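Local coordinates for protein putative laminarinase (Phanerochaete chrysosporium, PDB 2CL2) that probably hydrolyses internal beta-1,3 (and 1,4) glucosidic bonds of laminarin-like beta-glucans, as a fungal member of glycosyl hydrolase family 16, at residues D50-R55 / V72-I77; V86-H91 / I291-V296; L132-N137 / G239-A244. All blocks are in the same frame, centred on the assembly; numbering follows the deposited sequence. Where two conformers were deposited one is given.

Contact 1: residues D50-R55 / V72-I77; sequences DTLILR and VRIRSI. With MAN (alpha-D-mannopyranose), chain B.
Leu54 meets Val72 and Ile74 between the two sheets of the beta-jelly-roll sandwich characteristic of family 16 glycosyl hydrolases. Strand 51-55 belongs to one sheet and strand 69-76 to the other, and the segments share no hydrogen bond; even at the closest pair, Leu54 and Val72, the CA atoms stay 6.6 Å apart. What joins them is a sandwich interior of branched aliphatic chains. On strand 51-55, Leu54 carries most of it. Its CB lies 3.6 Å from Val72 CG2, and the two side chains cross at about a right angle. Beyond CB the chain forks at CG, which stands opposite the carbonyl carbon (chi1 -53°). The CD2 branch stays with the same valine, 3.9 Å from Val72 CG2, whereas the CD1 branch goes to the isoleucine, 3.9 Å from Ile74 CD1 and only slightly farther from Ile74 CG1. Each methyl of Leu54 thus has a different partner. Ile74 can serve two leucines because its CG1 sits between backbone N and carbonyl carbon (chi1 65°), sending CD1 across the gap: there it also meets Leu52 CD2 tip to tip, at 4.1 Å. Ile249 of strand 246-253 and Trp289 of strand 288-297 also pack on Leu54. The opposite side of strand 51-55 carries glycan, with one N-acetylglucosamine touching Ile53 and Arg55, and the beginning of the segment grips a mannose that probably belongs to the N-linked chain on Asn43. Mannose O3 accepts the backbone N-H of Asp50 at 2.8 Å, a bent bond of 131° at the hydrogen, and Asp50 OD1 and Thr51 OG1 each approach this same O3 to 2.9 Å.

Contact 2: residues V86-H91 / I291-V296; sequences VFDVRH and IASVRV. With MAN (alpha-D-mannopyranose), chain C.
Phe87 and Val294 lie side by side on one face of an antiparallel strand pair, pointing the same way into the sandwich interior. Val294 CG1 stands over the phenylalanine ring, 4.2 Å from its centroid and displaced toward the rim, a CH-pi contact, while Val294 CG2 meets Phe87 CD1 at 3.7 Å. The valine torsion, CG1 anti to the backbone N (chi1 177°), sets both methyls against the ring. Val89 and Ile291 continue this apolar face more loosely. The other face, with Val86, Asp88, Ser293 and Arg295, is mostly polar. Asp88 CB lies beside Ser293 OG at 3.4 Å, and the two side chains are joined by a water that donates to Asp88 OD2 and is hydrogen-bonded to the serine hydroxyl; a second water links that hydroxyl to Val86 O. Asp88 OD1 is held by a salt bridge to Arg203. A classic beta bulge sets Ala292 and Ser293 together opposite Asp88: Asp88 N donates to Ser293 O at 3.0 Å, and Ala292 N to Asp88 O at 2.8 Å. The alanine methyl at this corner comes over one face of the Arg90 guanidinium, with Ala292 CB 3.5 Å from Arg90 NH2. The arginine is extended from CG to NE, which carries the flat group alongside the opposite chain, and a salt bridge to Asp290 and a hydrogen bond to Asp50 O fix its turn. A mannose lies near, its O4 3.7 Å from Arg90 NE. At the other end Val86 and Arg295 exchange a pair of backbone bonds. Strand 83-89 runs between strands 185-191 and 288-297 of one sheet; Phe87 and Ile291 face strand 246-253 of the other, and Val89 rests against Phe179 of helix 176-181.

Contact 3: residues L132-N137 / G239-A244; sequences LHTGAN and GSHFDA
Thr134 packs against both His241 and Phe242 where strand 129-133 of the family 16 jelly roll gives way to a loop, next to the short helix 238-241. The disulfide Cys138-Cys236 joins the chain just after 132-137 to the chain just before 239-244, and His241 also touches Cys138. Apolar contacts come first. Leu132 crosses Phe242 at about a right angle, its CD2 lying 4.0 Å from the ring atom CZ. One step along, Thr134 CG2 meets Phe242 CE1 at 3.9 Å, so the ring takes a methyl from each of two residues that point toward it from the same segment; Ile196 of strand 195-202 also packs on both Leu132 and Phe242. The imidazole of His241 crosses Thr134 obliquely, with ND1 4.0 Å from Thr134 CB. Its approach to the loop carbonyls is polar in character but not bonded: Gly135 O sits near the ring plane at the edge, and Asn137 O, though 3.1 Å from His241 NE2, has too poor an angle for a hydrogen bond. Within the loop, Thr134 holds OG1 between its backbone N and carbonyl carbon (chi1 67°), from where the hydroxyl donates to a lone pair of Gly135 O at 2.8 Å. An alanine at this position, lacking CG2 and OG1, would probably open a gap beside the Phe242 ring and leave Gly135 O without its hydroxyl donor. The polar link between the segments runs through water: a single molecule accepts from Gly135 N at 2.9 Å and lies 2.8 Å from His241 O.

Overall arrangement
Contacts 1 and 2 are adjacent, their centres 10 Å apart, and share the sheet in which strands 51-55 and 288-297 are neighbours. Leu52 O lies 2.8 Å from Ile291 N, a probable hydrogen bond, and Asp50 OD2 forms a salt bridge with Arg90 NH2 at 3.5 Å. This places the mannose held in contact 1 and the one near Arg90 in contact 2 along one glycan-bearing surface. Contact 3 lies well away, about 26 Å from contact 1 and 25 Å from contact 2 between centres. Its strand 129-133 lies in the same sheet as strand 69-76 of contact 1 and pairs there with strand 115-120, whose sequence fits the Glu-x-Asp-x-x-Glu signature of the family 16 active site.

Contact 1: residues D50-R55 / V72-I77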
# COMPACT_ATOMS: atom_id res chain seq x y z
N ASP A 50 -3.57 20.49 -3.09
CA ASP A 50 -4.34 19.25 -2.96
C ASP A 50 -3.53 18.02 -3.38
O ASP A 50 -4.09 17.05 -3.87
CB ASP A 50 -5.67 19.33 -3.74
CG ASP A 50 -5.48 19.47 -5.24
OD1 ASP A 50 -4.34 19.57 -5.74
OD2 ASP A 50 -6.51 19.45 -5.95
N THR A 51 -2.21 18.08 -3.16
CA THR A 51 -1.32 17.04 -3.64
C THR A 51 -0.29 16.63 -2.60
O THR A 51 0.31 17.47 -1.93
CB THR A 51 -0.57 17.52 -4.90
OG1 THR A 51 -1.52 17.88 -5.91
CG2 THR A 51 0.32 16.43 -5.45
N LEU A 52 -0.09 15.32 -2.49
CA LEU A 52 1.04 14.75 -1.78
C LEU A 52 1.82 13.92 -2.79
O LEU A 52 1.25 13.01 -3.39
CB LEU A 52 0.58 13.85 -0.63
CG LEU A 52 1.72 13.11 0.09
CD1 LEU A 52 2.56 14.10 0.87
CD2 LEU A 52 1.18 12.04 1.00
N ILE A 53 3.09 14.24 -2.98
CA ILE A 53 3.99 13.43 -3.79
C ILE A 53 5.00 12.77 -2.87
O ILE A 53 5.61 13.44 -2.03
CB ILE A 53 4.78 14.29 -4.80
CG1 ILE A 53 3.87 15.11 -5.72
CG2 ILE A 53 5.74 13.42 -5.61
CD1 ILE A 53 2.94 14.30 -6.54
N LEU A 54 5.17 11.46 -3.03
CA LEU A 54 6.21 10.70 -2.34
C LEU A 54 6.97 10.02 -3.45
O LEU A 54 6.38 9.26 -4.21
CB LEU A 54 5.59 9.66 -1.41
CG LEU A 54 4.56 10.16 -0.40
CD1 LEU A 54 3.84 8.99 0.25
CD2 LEU A 54 5.22 11.05 0.65
N ARG A 55 8.26 10.29 -3.58
CA ARG A 55 9.01 9.78 -4.74
C ARG A 55 10.40 9.28 -4.39
O ARG A 55 10.95 9.59 -3.34
CB ARG A 55 9.10 10.84 -5.84
CG ARG A 55 9.96 12.04 -5.47
CD ARG A 55 10.32 12.90 -6.68
NE ARG A 55 9.16 13.51 -7.32
CZ ARG A 55 8.65 13.15 -8.51
NH1 ARG A 55 9.17 12.16 -9.23
NH2 ARG A 55 7.59 13.80 -8.98
N VAL A 72 10.99 7.24 0.58
CA VAL A 72 10.30 7.59 1.81
C VAL A 72 9.31 6.52 2.23
O VAL A 72 8.77 5.78 1.39
CB VAL A 72 9.59 8.95 1.69
CG1 VAL A 72 10.59 10.07 1.43
CG2 VAL A 72 8.54 8.93 0.59
N ARG A 73 9.08 6.47 3.53
CA ARG A 73 8.11 5.60 4.18
C ARG A 73 7.44 6.46 5.25
O ARG A 73 8.09 6.81 6.25
CB ARG A 73 8.82 4.41 4.81
CG ARG A 73 7.93 3.52 5.66
CD ARG A 73 8.55 2.16 5.89
NE ARG A 73 7.95 1.46 7.03
CZ ARG A 73 7.96 0.14 7.20
NH1 ARG A 73 8.45 -0.65 6.27
NH2 ARG A 73 7.44 -0.39 8.30
N ILE A 74 6.18 6.83 5.05
CA ILE A 74 5.47 7.70 5.98
C ILE A 74 4.47 6.88 6.76
O ILE A 74 3.93 5.89 6.25
CB ILE A 74 4.82 8.93 5.30
CG1 ILE A 74 3.69 8.56 4.33
CG2 ILE A 74 5.88 9.76 4.61
CD1 ILE A 74 2.86 9.73 3.92
N ARG A 75 4.25 7.28 8.01
CA ARG A 75 3.40 6.54 8.94
C ARG A 75 2.51 7.50 9.69
O ARG A 75 2.98 8.50 10.23
CB ARG A 75 4.29 5.80 9.93
CG ARG A 75 3.52 4.91 10.90
CD ARG A 75 4.45 4.29 11.91
NE ARG A 75 4.94 5.28 12.87
CZ ARG A 75 5.82 5.02 13.82
NH1 ARG A 75 6.34 3.81 13.95
NH2 ARG A 75 6.19 5.99 14.65
N SER A 76 1.22 7.20 9.76
CA SER A 76 0.31 8.05 10.50
C SER A 76 0.69 8.08 11.98
O SER A 76 1.12 7.08 12.54
CB SER A 76 -1.14 7.59 10.32
OG SER A 76 -1.38 6.33 10.91
N ILE A 77 0.54 9.24 12.60
CA ILE A 77 0.79 9.34 14.03
C ILE A 77 -0.31 8.58 14.79
O ILE A 77 -0.03 7.83 15.72
CB ILE A 77 0.89 10.82 14.47
CG1 ILE A 77 2.18 11.41 13.90
CG2 ILE A 77 0.85 10.95 16.00
CD1 ILE A 77 2.27 12.91 14.03
C1 MAN B . -0.34 21.99 -8.43
C2 MAN B . -0.39 21.16 -7.15
C3 MAN B . -1.73 21.40 -6.46
C4 MAN B . -1.91 22.89 -6.20
C5 MAN B . -1.72 23.69 -7.49
C6 MAN B . -1.72 25.19 -7.22
O2 MAN B . 0.63 21.55 -6.26
O3 MAN B . -1.75 20.66 -5.26
O4 MAN B . -3.19 23.12 -5.67
O5 MAN B . -0.50 23.35 -8.12
O6 MAN B . -1.51 25.87 -8.44

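Contact 2: residues V86-H91 / I291-V296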
# COMPACT_ATOMS: atom_id res chain seq x y z
N VAL A 86 -9.84 5.64 3.18
CA VAL A 86 -10.07 5.85 1.76
C VAL A 86 -8.90 6.63 1.17
O VAL A 86 -8.56 7.70 1.65
CB VAL A 86 -11.38 6.63 1.51
CG1 VAL A 86 -11.63 6.73 0.00
CG2 VAL A 86 -12.55 5.94 2.20
N PHE A 87 -8.30 6.05 0.14
CA PHE A 87 -7.12 6.60 -0.52
C PHE A 87 -7.51 7.01 -1.93
O PHE A 87 -7.93 6.16 -2.73
CB PHE A 87 -6.02 5.53 -0.63
CG PHE A 87 -5.56 4.99 0.70
CD1 PHE A 87 -4.33 5.38 1.24
CD2 PHE A 87 -6.32 4.07 1.39
CE1 PHE A 87 -3.90 4.87 2.46
CE2 PHE A 87 -5.90 3.57 2.60
CZ PHE A 87 -4.69 3.96 3.14
N ASP A 88 -7.39 8.30 -2.22
CA ASP A 88 -7.67 8.85 -3.55
C ASP A 88 -6.30 9.05 -4.19
O ASP A 88 -5.59 9.98 -3.85
CB ASP A 88 -8.45 10.16 -3.42
CG ASP A 88 -8.79 10.80 -4.75
OD1 ASP A 88 -8.35 10.31 -5.80
OD2 ASP A 88 -9.50 11.83 -4.75
N VAL A 89 -5.94 8.14 -5.10
CA VAL A 89 -4.58 8.01 -5.60
C VAL A 89 -4.53 8.28 -7.09
O VAL A 89 -5.13 7.56 -7.87
CB VAL A 89 -4.03 6.60 -5.34
CG1 VAL A 89 -2.58 6.47 -5.84
CG2 VAL A 89 -4.14 6.24 -3.87
N ARG A 90 -3.80 9.33 -7.48
CA ARG A 90 -3.69 9.70 -8.89
C ARG A 90 -2.61 8.90 -9.61
O ARG A 90 -2.73 8.65 -10.80
CB ARG A 90 -3.36 11.18 -9.02
CG ARG A 90 -4.29 12.12 -8.27
CD ARG A 90 -4.03 13.54 -8.70
NE ARG A 90 -4.84 14.54 -8.01
CZ ARG A 90 -4.42 15.33 -7.03
NH1 ARG A 90 -3.20 15.26 -6.54
NH2 ARG A 90 -5.26 16.21 -6.50
N HIS A 91 -1.57 8.52 -8.88
CA HIS A 91 -0.40 7.85 -9.46
C HIS A 91 0.25 7.02 -8.37
O HIS A 91 0.32 7.46 -7.21
CB HIS A 91 0.59 8.91 -9.95
CG HIS A 91 1.64 8.40 -10.90
ND1 HIS A 91 2.84 7.86 -10.48
CD2 HIS A 91 1.68 8.39 -12.26
CE1 HIS A 91 3.57 7.53 -11.54
NE2 HIS A 91 2.89 7.85 -12.63
N ILE A 291 -0.94 11.52 -4.40
CA ILE A 291 -2.11 11.22 -3.59
C ILE A 291 -2.91 12.50 -3.41
O ILE A 291 -2.39 13.53 -2.98
CB ILE A 291 -1.70 10.60 -2.23
CG1 ILE A 291 -1.09 9.22 -2.48
CG2 ILE A 291 -2.88 10.52 -1.28
CD1 ILE A 291 -0.23 8.70 -1.36
N ALA A 292 -4.19 12.45 -3.79
CA ALA A 292 -5.09 13.59 -3.65
C ALA A 292 -5.60 13.74 -2.22
O ALA A 292 -5.79 14.86 -1.74
CB ALA A 292 -6.25 13.45 -4.61
N SER A 293 -5.86 12.63 -1.54
CA SER A 293 -6.33 12.66 -0.17
C SER A 293 -6.27 11.27 0.42
O SER A 293 -6.30 10.27 -0.30
CB SER A 293 -7.78 13.17 -0.08
OG SER A 293 -8.67 12.30 -0.76
N VAL A 294 -6.19 11.23 1.74
CA VAL A 294 -6.46 10.02 2.51
C VAL A 294 -7.40 10.44 3.62
O VAL A 294 -7.14 11.43 4.31
CB VAL A 294 -5.19 9.36 3.08
CG1 VAL A 294 -5.55 8.13 3.93
CG2 VAL A 294 -4.24 8.96 1.96
N ARG A 295 -8.50 9.71 3.76
CA ARG A 295 -9.52 10.05 4.75
C ARG A 295 -9.82 8.82 5.57
O ARG A 295 -9.91 7.72 5.04
CB ARG A 295 -10.77 10.57 4.04
CG ARG A 295 -10.50 11.86 3.28
CD ARG A 295 -11.76 12.54 2.78
NE ARG A 295 -11.40 13.80 2.12
CZ ARG A 295 -11.36 14.00 0.80
NH1 ARG A 295 -11.72 13.05 -0.05
NH2 ARG A 295 -10.99 15.19 0.32
N VAL A 296 -9.94 9.02 6.88
CA VAL A 296 -10.31 7.94 7.78
C VAL A 296 -11.64 8.27 8.43
O VAL A 296 -11.88 9.42 8.79
CB VAL A 296 -9.24 7.73 8.88
CG1 VAL A 296 -9.61 6.57 9.78
CG2 VAL A 296 -7.87 7.48 8.24
C1 MAN C . -4.69 18.85 -13.60
C2 MAN C . -6.01 19.43 -13.12
C3 MAN C . -6.26 19.15 -11.65
C4 MAN C . -6.06 17.67 -11.34
C5 MAN C . -4.77 17.14 -11.94
C6 MAN C . -4.73 15.62 -11.83
O2 MAN C . -7.04 18.85 -13.88
O3 MAN C . -7.58 19.53 -11.32
O4 MAN C . -6.04 17.51 -9.93
O5 MAN C . -4.64 17.47 -13.31
O6 MAN C . -3.42 15.16 -12.10
O HOH W 1 -9.61 9.95 0.16
O HOH W 2 -9.71 13.63 -2.87

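Contact 3: residues L132-N137 / G239-A244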
# COMPACT_ATOMS: atom_id res chain seq x y z
N LEU A 132 -3.60 -10.04 4.09
CA LEU A 132 -3.40 -9.96 5.54
C LEU A 132 -2.21 -10.80 5.94
O LEU A 132 -1.98 -11.87 5.39
CB LEU A 132 -4.62 -10.44 6.33
CG LEU A 132 -5.99 -9.89 5.95
CD1 LEU A 132 -7.03 -10.40 6.93
CD2 LEU A 132 -6.01 -8.38 5.88
N HIS A 133 -1.47 -10.29 6.91
CA HIS A 133 -0.40 -11.03 7.57
C HIS A 133 -0.70 -11.02 9.05
O HIS A 133 -0.86 -9.95 9.64
CB HIS A 133 0.96 -10.38 7.32
CG HIS A 133 1.32 -10.21 5.87
ND1 HIS A 133 2.36 -10.90 5.28
CD2 HIS A 133 0.80 -9.41 4.91
CE1 HIS A 133 2.45 -10.54 4.01
NE2 HIS A 133 1.53 -9.63 3.76
N THR A 134 -0.78 -12.21 9.66
CA THR A 134 -1.14 -12.34 11.06
C THR A 134 -0.27 -13.37 11.74
O THR A 134 0.57 -14.00 11.11
CB THR A 134 -2.60 -12.81 11.21
OG1 THR A 134 -2.72 -14.16 10.73
CG2 THR A 134 -3.56 -11.89 10.45
N GLY A 135 -0.48 -13.53 13.04
CA GLY A 135 0.03 -14.68 13.78
C GLY A 135 -0.86 -15.89 13.59
O GLY A 135 -1.71 -15.94 12.70
N ALA A 136 -0.67 -16.88 14.46
CA ALA A 136 -1.26 -18.21 14.29
C ALA A 136 -2.78 -18.21 14.31
O ALA A 136 -3.40 -17.35 14.93
CB ALA A 136 -0.74 -19.16 15.36
N ASN A 137 -3.36 -19.20 13.63
CA ASN A 137 -4.79 -19.48 13.67
C ASN A 137 -5.64 -18.39 13.00
O ASN A 137 -6.56 -17.83 13.60
CB ASN A 137 -5.25 -19.74 15.11
CG ASN A 137 -6.64 -20.38 15.18
OD1 ASN A 137 -7.11 -21.00 14.22
ND2 ASN A 137 -7.29 -20.22 16.32
N GLY A 239 -10.63 -9.49 14.96
CA GLY A 239 -10.33 -8.56 16.02
C GLY A 239 -9.22 -9.00 16.96
O GLY A 239 -8.51 -8.16 17.52
N SER A 240 -9.05 -10.32 17.13
CA SER A 240 -8.01 -10.85 18.02
C SER A 240 -6.65 -10.95 17.34
O SER A 240 -5.64 -11.23 18.00
CB SER A 240 -8.40 -12.22 18.59
OG SER A 240 -8.19 -13.25 17.65
N HIS A 241 -6.62 -10.76 16.02
CA HIS A 241 -5.37 -10.79 15.24
C HIS A 241 -4.91 -9.42 14.81
O HIS A 241 -3.85 -9.29 14.21
CB HIS A 241 -5.52 -11.70 14.03
CG HIS A 241 -5.70 -13.13 14.39
ND1 HIS A 241 -4.68 -14.05 14.40
CD2 HIS A 241 -6.80 -13.79 14.83
CE1 HIS A 241 -5.15 -15.22 14.80
NE2 HIS A 241 -6.43 -15.09 15.07
N PHE A 242 -5.71 -8.39 15.10
CA PHE A 242 -5.36 -7.02 14.77
C PHE A 242 -5.53 -6.18 16.00
O PHE A 242 -6.50 -6.36 16.74
CB PHE A 242 -6.27 -6.49 13.66
CG PHE A 242 -5.91 -7.00 12.31
CD1 PHE A 242 -6.30 -8.27 11.92
CD2 PHE A 242 -5.17 -6.23 11.43
CE1 PHE A 242 -5.94 -8.76 10.67
CE2 PHE A 242 -4.81 -6.71 10.18
CZ PHE A 242 -5.19 -7.98 9.81
N ASP A 243 -4.63 -5.24 16.21
CA ASP A 243 -4.83 -4.25 17.27
C ASP A 243 -4.78 -2.86 16.64
O ASP A 243 -5.15 -2.73 15.47
CB ASP A 243 -3.89 -4.49 18.46
CG ASP A 243 -2.44 -4.46 18.10
OD1 ASP A 243 -2.07 -3.79 17.12
OD2 ASP A 243 -1.66 -5.10 18.82
N ALA A 244 -4.41 -1.82 17.38
CA ALA A 244 -4.46 -0.47 16.84
C ALA A 244 -3.30 -0.30 15.87
O ALA A 244 -2.15 -0.43 16.25
CB ALA A 244 -4.41 0.55 17.95
O HOH W 3 -2.06 -11.41 14.31